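Local coordinates for putative uncharacterized protein (Bacteroides eggerthii DSM 20697, PDB 5BYP) that is of unknown function but folds as a small lipocalin-like antiparallel beta barrel of the calycin group, a scaffold that in relatives often binds small hydrophobic molecules, at residues F39-M44 and N91-G96; Y54-L59 and T67-N72. All coordinates share one frame; numbering follows the deposited sequence.

Contact 1 (F39-M44 and N91-G96); sequences FLAYCM and NFFGWG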
# COMPACT_ATOMS: atom_id res chain seq x y z
N PHE A 39 3.30 -1.90 8.87
CA PHE A 39 2.85 -2.16 7.52
C PHE A 39 3.93 -2.84 6.72
O PHE A 39 5.11 -2.53 6.86
CB PHE A 39 2.43 -0.85 6.86
CG PHE A 39 2.06 -0.98 5.41
CD1 PHE A 39 0.83 -1.54 5.04
CD2 PHE A 39 2.92 -0.53 4.41
CE1 PHE A 39 0.48 -1.66 3.70
CE2 PHE A 39 2.55 -0.64 3.06
CZ PHE A 39 1.33 -1.20 2.71
N LEU A 40 3.52 -3.80 5.89
CA LEU A 40 4.36 -4.56 4.96
C LEU A 40 3.73 -4.58 3.61
O LEU A 40 2.50 -4.65 3.51
CB LEU A 40 4.54 -6.01 5.47
CG LEU A 40 5.17 -6.19 6.86
CD1 LEU A 40 4.88 -7.56 7.41
CD2 LEU A 40 6.69 -5.90 6.84
N ALA A 41 4.53 -4.56 2.56
CA ALA A 41 4.03 -4.66 1.20
C ALA A 41 5.03 -5.44 0.34
O ALA A 41 6.25 -5.31 0.57
CB ALA A 41 3.79 -3.27 0.63
N TYR A 42 4.54 -6.33 -0.57
CA TYR A 42 5.43 -7.14 -1.41
C TYR A 42 4.92 -7.27 -2.86
O TYR A 42 3.72 -7.42 -3.10
CB TYR A 42 5.68 -8.56 -0.84
CG TYR A 42 5.14 -8.81 0.55
CD1 TYR A 42 5.84 -8.39 1.68
CD2 TYR A 42 4.01 -9.59 0.75
CE1 TYR A 42 5.37 -8.64 2.97
CE2 TYR A 42 3.54 -9.88 2.03
CZ TYR A 42 4.23 -9.40 3.14
OH TYR A 42 3.78 -9.68 4.41
N CYS A 43 5.89 -7.25 -3.81
CA CYS A 43 5.68 -7.42 -5.24
C CYS A 43 6.29 -8.72 -5.66
O CYS A 43 7.49 -8.91 -5.48
CB CYS A 43 6.26 -6.26 -6.03
SG CYS A 43 5.78 -6.25 -7.76
N MSE A 44 5.48 -9.62 -6.19
CA MSE A 44 5.93 -10.96 -6.53
C MSE A 44 6.62 -11.03 -7.87
O MSE A 44 6.78 -10.03 -8.58
CB MSE A 44 4.76 -11.96 -6.50
CG MSE A 44 4.31 -12.30 -5.08
SE MSE A 44 5.62 -13.29 -3.98
CE MSE A 44 5.02 -12.67 -2.16
N ASN A 91 6.63 2.39 -9.38
CA ASN A 91 5.74 1.44 -10.02
C ASN A 91 4.77 0.81 -9.04
O ASN A 91 3.65 0.48 -9.41
CB ASN A 91 6.53 0.35 -10.74
CG ASN A 91 7.50 0.83 -11.80
OD1 ASN A 91 7.56 2.02 -12.16
ND2 ASN A 91 8.35 -0.09 -12.26
N PHE A 92 5.21 0.57 -7.82
CA PHE A 92 4.39 -0.12 -6.86
C PHE A 92 3.48 0.85 -6.12
O PHE A 92 2.27 0.67 -6.12
CB PHE A 92 5.28 -0.88 -5.92
CG PHE A 92 4.59 -1.88 -5.05
CD1 PHE A 92 4.11 -1.52 -3.81
CD2 PHE A 92 4.49 -3.21 -5.44
CE1 PHE A 92 3.51 -2.47 -2.98
CE2 PHE A 92 3.91 -4.15 -4.61
CZ PHE A 92 3.41 -3.78 -3.39
N PHE A 93 4.03 1.88 -5.51
CA PHE A 93 3.17 2.78 -4.78
C PHE A 93 2.74 3.96 -5.61
O PHE A 93 1.54 4.14 -5.83
CB PHE A 93 3.84 3.25 -3.49
CG PHE A 93 4.11 2.12 -2.54
CD1 PHE A 93 3.07 1.51 -1.84
CD2 PHE A 93 5.40 1.62 -2.38
CE1 PHE A 93 3.33 0.48 -0.92
CE2 PHE A 93 5.65 0.59 -1.48
CZ PHE A 93 4.62 0.05 -0.73
N GLY A 94 3.71 4.78 -6.04
CA GLY A 94 3.45 6.00 -6.80
C GLY A 94 2.88 7.08 -5.90
O GLY A 94 2.23 8.01 -6.38
N TRP A 95 3.14 6.98 -4.60
CA TRP A 95 2.62 7.89 -3.58
C TRP A 95 3.36 9.24 -3.53
O TRP A 95 3.05 10.08 -2.67
CB TRP A 95 2.68 7.24 -2.19
CG TRP A 95 1.87 5.99 -2.04
CD1 TRP A 95 0.96 5.49 -2.93
CD2 TRP A 95 1.82 5.15 -0.89
NE1 TRP A 95 0.38 4.35 -2.41
CE2 TRP A 95 0.90 4.11 -1.17
CE3 TRP A 95 2.52 5.13 0.34
CZ2 TRP A 95 0.66 3.07 -0.28
CZ3 TRP A 95 2.29 4.08 1.21
CH2 TRP A 95 1.37 3.08 0.91
N GLY A 96 4.33 9.42 -4.42
CA GLY A 96 5.09 10.66 -4.51
C GLY A 96 6.21 10.77 -3.51
O GLY A 96 6.44 9.84 -2.73
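Cys43 and Phe92 mark the nearest approach of the two backbones, with Cys43 CA 7.6 Å from Phe92 CA. Residues 39-43 of strand 38-43 run at 136° to the path from Phe92 to Trp95, where the chain comes off helix 87-92 and turns through Gly94, a residue of positive phi. No hydrogen bond crosses the gap; side chains fill it. Phe39, Ala41 and Cys43 alternate onto the face of the strand that meets the three aromatics.

Phe92 meets three strand residues. Its CG is anti to the backbone N (chi1 -167°), which carries the ring out to the strand, and there it lies along Ala41, Tyr42 and Cys43. Phe92 CE2 sits 3.5 Å from Cys43 CB, while Cys43 SG lies at the ring edge, 5.2 Å from the centroid of the Phe92 ring, as a sulfur-aromatic contact. The carbonyl of Tyr42 meets that edge near the ring plane, with Tyr42 O 3.6 Å from Phe92 CE2. The methyl of Ala41 is shared: Ala41 CB is 3.7 Å from Phe92 CE1 and 3.7 Å from Phe93 CZ, which it meets at the ring edge. Phe93 presents one face to Phe92 CD1 and lays its own CD1 over the Trp95 ring. Phe39 CE2 comes 4.2 Å from Phe93 CE1, and the Trp95 ring approaches it obliquely.

Phe53 on the adjacent strand adds another ring, edge-to-face with Phe93. The contact is almost wholly apolar, an aromatic filling near the centre of the barrel, consistent with hydrophobic burial rather than polar bonding holding residues 92-95 against the sheet.

Contact 2 (Y54-L59 and T67-N72); sequences YGYYKL and TLWPDN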
# COMPACT_ATOMS: atom_id res chain seq x y z
N TYR A 54 8.22 -1.57 3.84
CA TYR A 54 7.71 -1.58 5.20
C TYR A 54 7.43 -0.16 5.68
O TYR A 54 7.92 0.81 5.12
CB TYR A 54 8.67 -2.34 6.16
CG TYR A 54 10.02 -1.71 6.38
CD1 TYR A 54 11.00 -1.74 5.38
CD2 TYR A 54 10.40 -1.24 7.63
CE1 TYR A 54 12.27 -1.20 5.59
CE2 TYR A 54 11.67 -0.73 7.87
CZ TYR A 54 12.60 -0.71 6.84
OH TYR A 54 13.86 -0.20 7.08
N GLY A 55 6.58 -0.06 6.68
CA GLY A 55 6.22 1.22 7.26
C GLY A 55 5.28 1.05 8.42
O GLY A 55 5.26 0.00 9.07
N TYR A 56 4.47 2.07 8.67
CA TYR A 56 3.47 2.01 9.74
C TYR A 56 2.16 2.61 9.25
O TYR A 56 2.15 3.35 8.26
CB TYR A 56 3.96 2.73 11.02
CG TYR A 56 4.30 4.18 10.81
CD1 TYR A 56 5.56 4.56 10.35
CD2 TYR A 56 3.39 5.18 11.10
CE1 TYR A 56 5.90 5.90 10.20
CE2 TYR A 56 3.70 6.53 10.92
CZ TYR A 56 4.96 6.88 10.48
OH TYR A 56 5.26 8.21 10.30
N TYR A 57 1.05 2.29 9.93
CA TYR A 57 -0.24 2.84 9.58
C TYR A 57 -0.88 3.42 10.80
O TYR A 57 -0.55 3.03 11.90
CB TYR A 57 -1.16 1.80 8.91
CG TYR A 57 -1.48 0.60 9.76
CD1 TYR A 57 -0.66 -0.52 9.76
CD2 TYR A 57 -2.61 0.57 10.57
CE1 TYR A 57 -0.95 -1.64 10.55
CE2 TYR A 57 -2.89 -0.52 11.39
CZ TYR A 57 -2.06 -1.63 11.37
OH TYR A 57 -2.33 -2.73 12.16
N LYS A 58 -1.79 4.38 10.60
CA LYS A 58 -2.55 4.99 11.69
C LYS A 58 -4.05 5.00 11.30
O LYS A 58 -4.39 5.37 10.17
CB LYS A 58 -2.01 6.42 12.01
N LEU A 59 -4.90 4.54 12.19
CA LEU A 59 -6.35 4.50 11.94
C LEU A 59 -7.04 5.69 12.60
O LEU A 59 -6.90 5.89 13.80
CB LEU A 59 -6.96 3.18 12.45
CG LEU A 59 -6.37 1.89 11.86
CD1 LEU A 59 -6.84 0.68 12.64
CD2 LEU A 59 -6.70 1.75 10.40
N THR A 67 2.35 5.18 6.01
CA THR A 67 3.63 5.88 5.88
C THR A 67 4.73 4.85 5.72
O THR A 67 4.79 3.90 6.49
CB THR A 67 3.87 6.80 7.08
OG1 THR A 67 2.71 7.59 7.33
CG2 THR A 67 5.08 7.70 6.90
N LEU A 68 5.59 5.01 4.70
CA LEU A 68 6.70 4.09 4.46
C LEU A 68 7.95 4.50 5.22
O LEU A 68 8.31 5.68 5.25
CB LEU A 68 7.04 3.98 2.98
CG LEU A 68 6.02 3.36 2.06
CD1 LEU A 68 6.65 2.99 0.77
CD2 LEU A 68 5.38 2.13 2.70
N TRP A 69 8.68 3.49 5.74
CA TRP A 69 9.91 3.69 6.46
C TRP A 69 11.14 3.48 5.56
O TRP A 69 11.18 2.51 4.80
CB TRP A 69 9.97 2.75 7.66
CG TRP A 69 10.95 3.23 8.68
CD1 TRP A 69 12.24 2.82 8.80
CD2 TRP A 69 10.80 4.37 9.54
NE1 TRP A 69 12.87 3.56 9.78
CE2 TRP A 69 12.01 4.53 10.23
CE3 TRP A 69 9.73 5.27 9.81
CZ2 TRP A 69 12.20 5.52 11.20
CZ3 TRP A 69 9.92 6.24 10.78
CH2 TRP A 69 11.13 6.34 11.48
N PRO A 70 12.15 4.38 5.57
CA PRO A 70 12.31 5.58 6.41
C PRO A 70 11.44 6.73 5.94
O PRO A 70 11.25 6.93 4.74
CB PRO A 70 13.79 5.92 6.23
CG PRO A 70 14.13 5.43 4.86
CD PRO A 70 13.32 4.19 4.68
N ASP A 71 10.95 7.51 6.90
CA ASP A 71 10.12 8.66 6.61
C ASP A 71 11.03 9.85 6.23
O ASP A 71 12.23 9.68 6.11
CB ASP A 71 9.22 8.97 7.81
CG ASP A 71 9.90 9.30 9.14
OD1 ASP A 71 11.18 9.29 9.19
OD2 ASP A 71 9.17 9.57 10.13
N ASN A 72 10.46 11.05 6.02
CA ASN A 72 11.28 12.19 5.61
C ASN A 72 11.66 13.09 6.76
O ASN A 72 11.70 14.31 6.60
CB ASN A 72 10.60 13.02 4.50
CG ASN A 72 9.19 13.44 4.78
OD1 ASN A 72 8.74 13.50 5.92
ND2 ASN A 72 8.46 13.76 3.74
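Tyr56 and Thr67 exchange both their backbone hydrogen bonds, Tyr56 N to Thr67 O and Thr67 N to Tyr56 O, each 2.9 Å long. A third bond continues the pairing: Trp69 N gives its hydrogen to Tyr54 O, also at 2.9 Å. Between these bonds lies the non-hydrogen-bonded pair Gly55 and Leu68, whose CA atoms are 4.0 Å apart, and Gly55 CA adds a CA-H...O contact to Thr67 O.

This is the open end of the beta hairpin made by strands 51-60 and 63-68, two neighbours in the lipocalin-like barrel wall. Leu68 is buried and packs on Phe39 and Phe93, whereas Tyr56 and Thr67 share the outward face.

There a CH-pi contact forms: Thr67 CB sits over one face of the Tyr56 ring, 3.9 Å from its centroid. The ring reaches this place because Tyr56 CG is tucked between the backbone N and the carbonyl carbon (chi1 58°), so that it lies alongside the Thr67 side chain, pointing the same way, with Tyr56 OH 3.4 Å from Thr67 CG2. A glycine in place of Thr67 would probably leave this ring face without its partner and the phenol freer to swing.

Trp69 takes aromatic company from two tyrosines. Tyr56 CE1 meets the indole edge at Trp69 CE3, 3.9 Å away, and Tyr54 crosses it obliquely, Tyr54 CE2 lying 3.7 Å from Trp69 CD1. Trp69 O rests over a face of the Tyr54 ring, just ahead of the cis peptide bond to Pro70. Asp71 OD1 is hydrogen-bonded to Asn76 ND2, outside the two segments.

From the N terminus the chain runs through strands 10-18, 24-26 and 30-35 before strand 38-43, one side of contact 1, and continues into its antiparallel neighbour 51-60. That strand turns back at once as 63-68, so contact 2 closes a short hairpin loop. After residues 67-72 the chain leaves the sheet for helices 77-84 and 87-92, and residues 91-96 then come back to strand 38-43, closing the much longer loop of contact 1 with contact 2 nested inside it. The two meet directly: Phe39 N probably hydrogen-bonds Gly55 O, and Leu68 packs on Trp95. Contact 2 zips adjacent strands of the barrel wall; contact 1 joins the helical excursion to its interior.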